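Local coordinates for cytoplasmic protein (Cryptococcus neoformans var. grubii serotype A, PDB 7LPO), which probably hydrolyses the beta-glucosidic bond of steryl glucosides, as a family 5 glycoside hydrolase, at residues 75-80 against 85-90; 215-220 against 275-280; 388-391 against 397-400. All blocks are in the same frame, centred on the assembly; numbering follows the deposited sequence.

Contact 1 of 3, residues 75-80 against 85-90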
loop_
_atom_site.group_PDB
_atom_site.type_symbol
_atom_site.label_atom_id
_atom_site.label_comp_id
_atom_site.label_asym_id
_atom_site.label_seq_id
_atom_site.Cartn_x
_atom_site.Cartn_y
_atom_site.Cartn_z
ATOM N N LYS A 75 13.080 7.596 -10.899
ATOM C CA LYS A 75 11.739 7.166 -10.538
ATOM C C LYS A 75 11.563 7.370 -9.041
ATOM O O LYS A 75 12.404 6.904 -8.263
ATOM C CB LYS A 75 11.497 5.697 -10.896
ATOM C CG LYS A 75 11.526 5.412 -12.387
ATOM C CD LYS A 75 11.866 3.952 -12.629
ATOM C CE LYS A 75 10.858 3.315 -13.566
ATOM N NZ LYS A 75 10.677 1.879 -13.236
ATOM N N PRO A 76 10.469 7.985 -8.586
ATOM C CA PRO A 76 9.240 8.222 -9.358
ATOM C C PRO A 76 9.245 9.437 -10.276
ATOM O O PRO A 76 8.469 9.467 -11.226
ATOM C CB PRO A 76 8.174 8.411 -8.261
ATOM C CG PRO A 76 8.945 9.049 -7.120
ATOM C CD PRO A 76 10.353 8.442 -7.186
ATOM N N LEU A 77 10.091 10.421 -10.004
ATOM C CA LEU A 77 10.076 11.679 -10.735
ATOM C C LEU A 77 11.425 11.926 -11.395
ATOM O O LEU A 77 12.475 11.783 -10.759
ATOM C CB LEU A 77 9.732 12.828 -9.798
ATOM C CG LEU A 77 8.307 12.869 -9.255
ATOM C CD1 LEU A 77 8.209 14.030 -8.276
ATOM C CD2 LEU A 77 7.267 12.994 -10.358
ATOM N N ASN A 78 11.391 12.291 -12.673
ATOM C CA ASN A 78 12.602 12.640 -13.401
ATOM C C ASN A 78 13.003 14.072 -13.054
ATOM O O ASN A 78 12.219 15.010 -13.238
ATOM C CB ASN A 78 12.384 12.486 -14.899
ATOM C CG ASN A 78 13.675 12.583 -15.678
ATOM O OD1 ASN A 78 14.429 13.542 -15.537
ATOM N ND2 ASN A 78 13.945 11.580 -16.491
ATOM N N LEU A 79 14.209 14.236 -12.529
ATOM C CA LEU A 79 14.690 15.541 -12.097
ATOM C C LEU A 79 15.595 16.200 -13.129
ATOM O O LEU A 79 16.098 17.297 -12.880
ATOM C CB LEU A 79 15.426 15.410 -10.755
ATOM C CG LEU A 79 14.584 14.834 -9.606
ATOM C CD1 LEU A 79 15.445 14.581 -8.362
ATOM C CD2 LEU A 79 13.419 15.727 -9.237
ATOM N N ASP A 80 15.800 15.570 -14.284
ATOM C CA ASP A 80 16.662 16.124 -15.320
ATOM C C ASP A 80 15.903 16.836 -16.433
ATOM O O ASP A 80 16.502 17.663 -17.129
ATOM C CB ASP A 80 17.520 15.018 -15.954
ATOM C CG ASP A 80 18.452 14.347 -14.955
ATOM O OD1 ASP A 80 18.881 15.015 -13.989
ATOM O OD2 ASP A 80 18.752 13.148 -15.134
ATOM N N ASP A 85 8.339 18.939 -11.679
ATOM C CA ASP A 85 7.539 20.014 -11.104
ATOM C C ASP A 85 6.117 20.013 -11.650
ATOM O O ASP A 85 5.192 20.438 -10.952
ATOM C CB ASP A 85 8.198 21.366 -11.373
ATOM C CG ASP A 85 9.504 21.533 -10.621
ATOM O OD1 ASP A 85 9.451 21.750 -9.394
ATOM O OD2 ASP A 85 10.584 21.424 -11.252
ATOM N N LEU A 86 5.926 19.572 -12.893
ATOM C CA LEU A 86 4.585 19.556 -13.464
ATOM C C LEU A 86 3.707 18.521 -12.772
ATOM O O LEU A 86 2.526 18.774 -12.518
ATOM C CB LEU A 86 4.667 19.281 -14.962
ATOM C CG LEU A 86 3.390 19.538 -15.757
ATOM C CD1 LEU A 86 2.793 20.906 -15.465
ATOM C CD2 LEU A 86 3.665 19.394 -17.263
ATOM N N HIS A 87 4.273 17.357 -12.442
ATOM C CA HIS A 87 3.502 16.336 -11.742
ATOM C C HIS A 87 3.108 16.803 -10.348
ATOM O O HIS A 87 1.951 16.654 -9.936
ATOM C CB HIS A 87 4.302 15.045 -11.664
ATOM C CG HIS A 87 4.450 14.348 -12.978
ATOM N ND1 HIS A 87 3.373 13.883 -13.699
ATOM C CD2 HIS A 87 5.550 14.036 -13.700
ATOM C CE1 HIS A 87 3.802 13.312 -14.808
ATOM N NE2 HIS A 87 5.121 13.382 -14.829
ATOM N N LEU A 88 4.057 17.373 -9.601
ATOM C CA LEU A 88 3.736 17.852 -8.262
ATOM C C LEU A 88 2.739 19.003 -8.325
ATOM O O LEU A 88 1.842 19.102 -7.484
ATOM C CB LEU A 88 5.009 18.272 -7.525
ATOM C CG LEU A 88 6.005 17.142 -7.250
ATOM C CD1 LEU A 88 7.358 17.674 -6.765
ATOM C CD2 LEU A 88 5.459 16.158 -6.222
ATOM N N ALA A 89 2.875 19.880 -9.319
ATOM C CA ALA A 89 1.904 20.954 -9.486
ATOM C C ALA A 89 0.508 20.387 -9.676
ATOM O O ALA A 89 -0.458 20.871 -9.076
ATOM C CB ALA A 89 2.286 21.833 -10.677
ATOM N N ARG A 90 0.387 19.359 -10.516
ATOM C CA ARG A 90 -0.909 18.743 -10.749
ATOM C C ARG A 90 -1.478 18.192 -9.451
ATOM O O ARG A 90 -2.637 18.445 -9.108
ATOM C CB ARG A 90 -0.768 17.643 -11.800
ATOM C CG ARG A 90 -2.084 17.016 -12.252
ATOM C CD ARG A 90 -1.847 16.027 -13.414
ATOM N NE ARG A 90 -1.372 16.693 -14.630
ATOM C CZ ARG A 90 -0.162 16.535 -15.163
ATOM N NH1 ARG A 90 0.732 15.723 -14.604
ATOM N NH2 ARG A 90 0.148 17.185 -16.271
#
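Leu77 straddles two neighbouring side chains of helix 83-93 with its methyl fork. On one branch, Leu77 CD2 lies 3.8 Å from His87 CB. Leu77 CD2 also meets the imidazole obliquely, 3.9 Å from His87 CD2. The two side chains run past each other in opposite directions. On the other branch, Leu77 CD1 sits among the branched end of Leu88 and comes within 3.9 Å of Leu88 CG. Leu77 CG is anti to its carbonyl carbon (chi1 -69°), and this sends the fork to the helix surface. Ala84 also touches Leu77.

Helix 83-93 lies between strands 35-43 and 98-104, the first two of the TIM barrel expected for glycoside hydrolase family 5. Residues 75-80 belong to the loop that joins helix 61-66 to it. Contact across the two segments is apolar, with no hydrogen bond between them.

The polar end of His87 is engaged elsewhere: ND1 bonds to Tyr573 OH, which Arg90 NH1 also reaches. Within the loop, Asn78 OD1 accepts from Asp80 N at 2.7 Å, and this closes an Asx turn. The bond is bent a little at hydrogen (151°), and the donor N lies in the plane of the side-chain carbonyl. Tyr123 of helix 118-133 bonds to Leu77 O, and Leu79 packs on that helix too.

Contact 2 of 3, residues 215-220 against 275-280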
loop_
_atom_site.group_PDB
_atom_site.type_symbol
_atom_site.label_atom_id
_atom_site.label_comp_id
_atom_site.label_asym_id
_atom_site.label_seq_id
_atom_site.Cartn_x
_atom_site.Cartn_y
_atom_site.Cartn_z
ATOM N N PHE A 215 11.686 -15.001 7.408
ATOM C CA PHE A 215 11.813 -13.599 7.808
ATOM C C PHE A 215 11.272 -13.350 9.212
ATOM O O PHE A 215 11.925 -12.693 10.031
ATOM C CB PHE A 215 11.085 -12.712 6.793
ATOM C CG PHE A 215 11.316 -11.232 6.984
ATOM C CD1 PHE A 215 12.471 -10.626 6.503
ATOM C CD2 PHE A 215 10.369 -10.443 7.625
ATOM C CE1 PHE A 215 12.684 -9.277 6.658
ATOM C CE2 PHE A 215 10.584 -9.082 7.782
ATOM C CZ PHE A 215 11.754 -8.502 7.288
ATOM N N PHE A 216 10.066 -13.832 9.499
ATOM C CA PHE A 216 9.383 -13.492 10.736
ATOM C C PHE A 216 9.566 -14.523 11.831
ATOM O O PHE A 216 9.372 -14.184 13.001
ATOM C CB PHE A 216 7.876 -13.328 10.503
ATOM C CG PHE A 216 7.500 -12.042 9.860
ATOM C CD1 PHE A 216 7.782 -10.838 10.469
ATOM C CD2 PHE A 216 6.867 -12.036 8.638
ATOM C CE1 PHE A 216 7.440 -9.655 9.876
ATOM C CE2 PHE A 216 6.516 -10.847 8.039
ATOM C CZ PHE A 216 6.797 -9.657 8.659
ATOM N N ALA A 217 9.918 -15.771 11.491
ATOM C CA ALA A 217 9.905 -16.822 12.501
ATOM C C ALA A 217 10.904 -17.939 12.227
ATOM O O ALA A 217 10.697 -19.060 12.709
ATOM C CB ALA A 217 8.481 -17.419 12.604
ATOM N N GLY A 218 11.971 -17.665 11.477
ATOM C CA GLY A 218 12.973 -18.688 11.220
ATOM C C GLY A 218 13.516 -19.338 12.479
ATOM O O GLY A 218 13.807 -20.536 12.495
ATOM N N LYS A 219 13.658 -18.565 13.558
ATOM C CA LYS A 219 14.224 -19.128 14.784
ATOM C C LYS A 219 13.299 -20.156 15.426
ATOM O O LYS A 219 13.765 -21.007 16.191
ATOM C CB LYS A 219 14.539 -18.013 15.789
ATOM C CG LYS A 219 15.741 -17.166 15.412
ATOM C CD LYS A 219 16.008 -16.071 16.441
ATOM C CE LYS A 219 15.142 -14.846 16.184
ATOM N NZ LYS A 219 15.644 -13.621 16.892
ATOM N N THR A 220 12.007 -20.100 15.125
ATOM C CA THR A 220 11.033 -21.032 15.679
ATOM C C THR A 220 10.839 -22.256 14.795
ATOM O O THR A 220 10.783 -23.381 15.302
ATOM C CB THR A 220 9.691 -20.315 15.871
ATOM O OG1 THR A 220 9.860 -19.235 16.794
ATOM C CG2 THR A 220 8.598 -21.267 16.377
ATOM N N GLY A 275 3.752 -16.140 5.344
ATOM C CA GLY A 275 4.314 -17.444 5.045
ATOM C C GLY A 275 3.397 -18.571 5.463
ATOM O O GLY A 275 2.186 -18.543 5.231
ATOM N N LEU A 276 3.975 -19.584 6.092
ATOM C CA LEU A 276 3.211 -20.712 6.593
ATOM C C LEU A 276 2.818 -20.556 8.054
ATOM O O LEU A 276 2.209 -21.469 8.618
ATOM C CB LEU A 276 4.016 -21.991 6.403
ATOM C CG LEU A 276 4.169 -22.394 4.936
ATOM C CD1 LEU A 276 5.172 -23.512 4.793
ATOM C CD2 LEU A 276 2.814 -22.793 4.359
ATOM N N ILE A 277 3.143 -19.419 8.672
ATOM C CA ILE A 277 2.929 -19.248 10.102
ATOM C C ILE A 277 1.438 -19.265 10.399
ATOM O O ILE A 277 0.661 -18.503 9.808
ATOM C CB ILE A 277 3.553 -17.935 10.588
ATOM C CG1 ILE A 277 5.068 -17.936 10.413
ATOM C CG2 ILE A 277 3.200 -17.706 12.035
ATOM C CD1 ILE A 277 5.659 -16.535 10.423
ATOM N N GLY A 278 1.035 -20.115 11.335
ATOM C CA GLY A 278 -0.361 -20.263 11.665
ATOM C C GLY A 278 -1.114 -21.246 10.808
ATOM O O GLY A 278 -2.313 -21.434 11.028
ATOM N N CYS A 279 -0.460 -21.881 9.837
ATOM C CA CYS A 279 -1.149 -22.881 9.036
ATOM C C CYS A 279 -1.643 -23.992 9.947
ATOM O O CYS A 279 -0.870 -24.558 10.724
ATOM C CB CYS A 279 -0.231 -23.456 7.961
ATOM S SG CYS A 279 -1.102 -24.642 6.884
ATOM N N LYS A 280 -2.939 -24.291 9.864
ATOM C CA LYS A 280 -3.522 -25.314 10.726
ATOM C C LYS A 280 -3.286 -26.716 10.183
ATOM O O LYS A 280 -3.176 -27.668 10.961
ATOM C CB LYS A 280 -5.025 -25.064 10.890
ATOM C CG LYS A 280 -5.366 -23.698 11.466
ATOM C CD LYS A 280 -4.931 -23.586 12.917
ATOM C CE LYS A 280 -5.143 -22.171 13.462
ATOM N NZ LYS A 280 -3.864 -21.387 13.522
#
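Ala217 O accepts a hydrogen bond from Thr220 N at 2.9 Å, while Ala217 CB packs against Ile277 across the contact. This bond, from residue i+3 back to i, falls where helix 206-221 is kinked. At the kink Lys219 N bonds to Gln233 OE1 instead of to the turn before it.

Ile277 reaches the helix with the tip of its longer branch. Ile277 CD1 lies 3.7 Å from Ala217 CB and 3.9 Å from Phe216 CB. It rests on the first side-chain carbons of two consecutive residues and does not meet the Phe216 ring. CG1 is anti to the carbonyl carbon of Ile277 (chi1 -64°), and the chain then runs nearly extended, which carries CD1 to the helix. The Phe216 ring has Phe215 CD2 over the centre of one face, 3.6 Å above its plane. Phe400 meets Phe216 edge-to-face. Phe404 touches both Ala217 and Ile277, so helix 400-419 closes over this apolar junction.

Ile277 is presented by a type II beta turn from Leu276 to Cys279, with Cys279 N bonded to Leu276 O at 3.0 Å. Gly278 O accepts from Lys280 NZ at 2.9 Å, with the donor tilted 24° from the carbonyl plane. Leu276 N bonds to Thr213 OG1 of the same helix. The arrangement joins that helix to the loop after strand 263-267, the fourth of the family 5 TIM barrel. Phe216 also touches Pro272, the proline of an Asn-Glu-Pro motif whose glutamate is probably the acid/base, as in other family 5 enzymes.

Contact 3 of 3, residues 388-391 against 397-400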
loop_
_atom_site.group_PDB
_atom_site.type_symbol
_atom_site.label_atom_id
_atom_site.label_comp_id
_atom_site.label_asym_id
_atom_site.label_seq_id
_atom_site.Cartn_x
_atom_site.Cartn_y
_atom_site.Cartn_z
ATOM N N SER A 388 1.338 -24.262 13.315
ATOM C CA SER A 388 0.253 -23.674 14.095
ATOM C C SER A 388 0.598 -23.489 15.568
ATOM O O SER A 388 -0.140 -22.796 16.281
ATOM C CB SER A 388 -1.002 -24.543 13.989
ATOM O OG SER A 388 -0.792 -25.801 14.609
ATOM N N THR A 389 1.685 -24.091 16.035
ATOM C CA THR A 389 2.090 -24.040 17.430
ATOM C C THR A 389 3.603 -23.843 17.465
ATOM O O THR A 389 4.243 -23.651 16.431
ATOM C CB THR A 389 1.672 -25.325 18.167
ATOM O OG1 THR A 389 2.237 -26.470 17.508
ATOM C CG2 THR A 389 0.144 -25.476 18.200
ATOM N N LEU A 390 4.186 -23.909 18.651
ATOM C CA LEU A 390 5.644 -23.898 18.786
ATOM C C LEU A 390 6.175 -25.328 18.753
ATOM O O LEU A 390 5.700 -26.169 19.524
ATOM C CB LEU A 390 6.057 -23.223 20.088
ATOM C CG LEU A 390 5.459 -21.824 20.273
ATOM C CD1 LEU A 390 5.593 -21.356 21.704
ATOM C CD2 LEU A 390 6.133 -20.830 19.314
ATOM N N PRO A 391 7.133 -25.651 17.876
ATOM C CA PRO A 391 7.539 -27.063 17.741
ATOM C C PRO A 391 8.033 -27.709 19.026
ATOM O O PRO A 391 7.872 -28.925 19.181
ATOM C CB PRO A 391 8.647 -27.010 16.679
ATOM C CG PRO A 391 8.265 -25.841 15.813
ATOM C CD PRO A 391 7.702 -24.813 16.800
ATOM N N GLN A 397 -0.746 -22.358 20.810
ATOM C CA GLN A 397 -1.066 -21.984 19.437
ATOM C C GLN A 397 -0.612 -20.553 19.163
ATOM O O GLN A 397 -0.766 -19.670 20.012
ATOM C CB GLN A 397 -2.564 -22.146 19.163
ATOM C CG GLN A 397 -3.030 -23.618 19.146
ATOM C CD GLN A 397 -3.625 -24.058 17.804
ATOM O OE1 GLN A 397 -4.486 -23.379 17.242
ATOM N NE2 GLN A 397 -3.172 -25.206 17.295
ATOM N N VAL A 398 -0.037 -20.330 17.966
ATOM C CA VAL A 398 0.663 -19.081 17.677
ATOM C C VAL A 398 -0.273 -18.078 17.011
ATOM O O VAL A 398 -1.260 -18.426 16.360
ATOM C CB VAL A 398 1.913 -19.304 16.793
ATOM C CG1 VAL A 398 2.949 -20.173 17.505
ATOM C CG2 VAL A 398 1.504 -19.905 15.451
ATOM N N ASP A 399 0.077 -16.803 17.158
ATOM C CA ASP A 399 -0.611 -15.678 16.533
ATOM C C ASP A 399 0.434 -14.909 15.736
ATOM O O ASP A 399 1.341 -14.309 16.321
ATOM C CB ASP A 399 -1.262 -14.786 17.589
ATOM C CG ASP A 399 -2.071 -13.654 16.989
ATOM O OD1 ASP A 399 -1.687 -13.132 15.918
ATOM O OD2 ASP A 399 -3.100 -13.279 17.596
ATOM N N PHE A 400 0.308 -14.918 14.408
ATOM C CA PHE A 400 1.322 -14.276 13.578
ATOM C C PHE A 400 1.517 -12.818 13.972
ATOM O O PHE A 400 2.654 -12.348 14.099
ATOM C CB PHE A 400 0.942 -14.372 12.099
ATOM C CG PHE A 400 1.787 -13.509 11.203
ATOM C CD1 PHE A 400 3.108 -13.812 10.987
ATOM C CD2 PHE A 400 1.260 -12.386 10.599
ATOM C CE1 PHE A 400 3.897 -13.025 10.172
ATOM C CE2 PHE A 400 2.038 -11.591 9.793
ATOM C CZ PHE A 400 3.369 -11.915 9.584
HETATM O O HOH W 1 -2.078 -20.837 15.256
#
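Val398 overlaps the chain of 388-390 with both of its methyls. Val398 CG1 lies 3.7 Å from Leu390 CD2, the two side chains crossing at a slant. The same methyl rests against the backbone at Thr389 C. With CG1 anti to the carbonyl carbon (chi1 -63°), CG2 falls between the backbone N and that carbon, and Val398 CG2 comes 3.4 Å from Ser388 O.

That oxygen is gripped more than once. Val398 N donates to Ser388 O at 3.0 Å; the bond is nearly straight at hydrogen (164°), but the donor is tilted 34° from the carbonyl plane. A water also donates to Ser388 O at 2.9 Å and to Val398 O at 2.8 Å, so it bridges the two backbones. Gln397 CA adds a CH...O contact to the same Ser388 oxygen.

Gln397 bends at chi2, and this folds its amide back over 388-389. Gln397 NE2 comes 3.4 Å from Thr389 CG2. Ser388 OG also lies near NE2, but its hydrogen-bond partner is Asp385 O. Leu390 and Val398 both pack on helix 206-221, at Thr220 and Tyr221 respectively.

The chain turns back between 388-391 and 397-400 and then enters helix 400-419. Asp399 is the N-cap of that helix, its OD1 making weak bonds to Val401 N and Asp402 N.

Overall arrangement
Contacts 2 and 3 form one neighbourhood, with centres about 8 Å apart. They meet where Phe216 CD2 lies 3.5 Å from Phe400 CE1 and Ile277 CD1 lies 3.8 Å from Phe400 CD1. Cys279 and Ser388 also touch, and Thr220 meets Pro391. Helix 206-221 is thus packed by both 275-280 and 388-391. Contact 1 lies on the other side of the chain's centre, its centre about 41 Å from that of contact 2 and about 47 Å from that of contact 3. In family 5 enzymes the catalytic acid/base sits at the end of the fourth barrel strand, so 275-280 probably begins just beyond it. No such link is evident for contact 1.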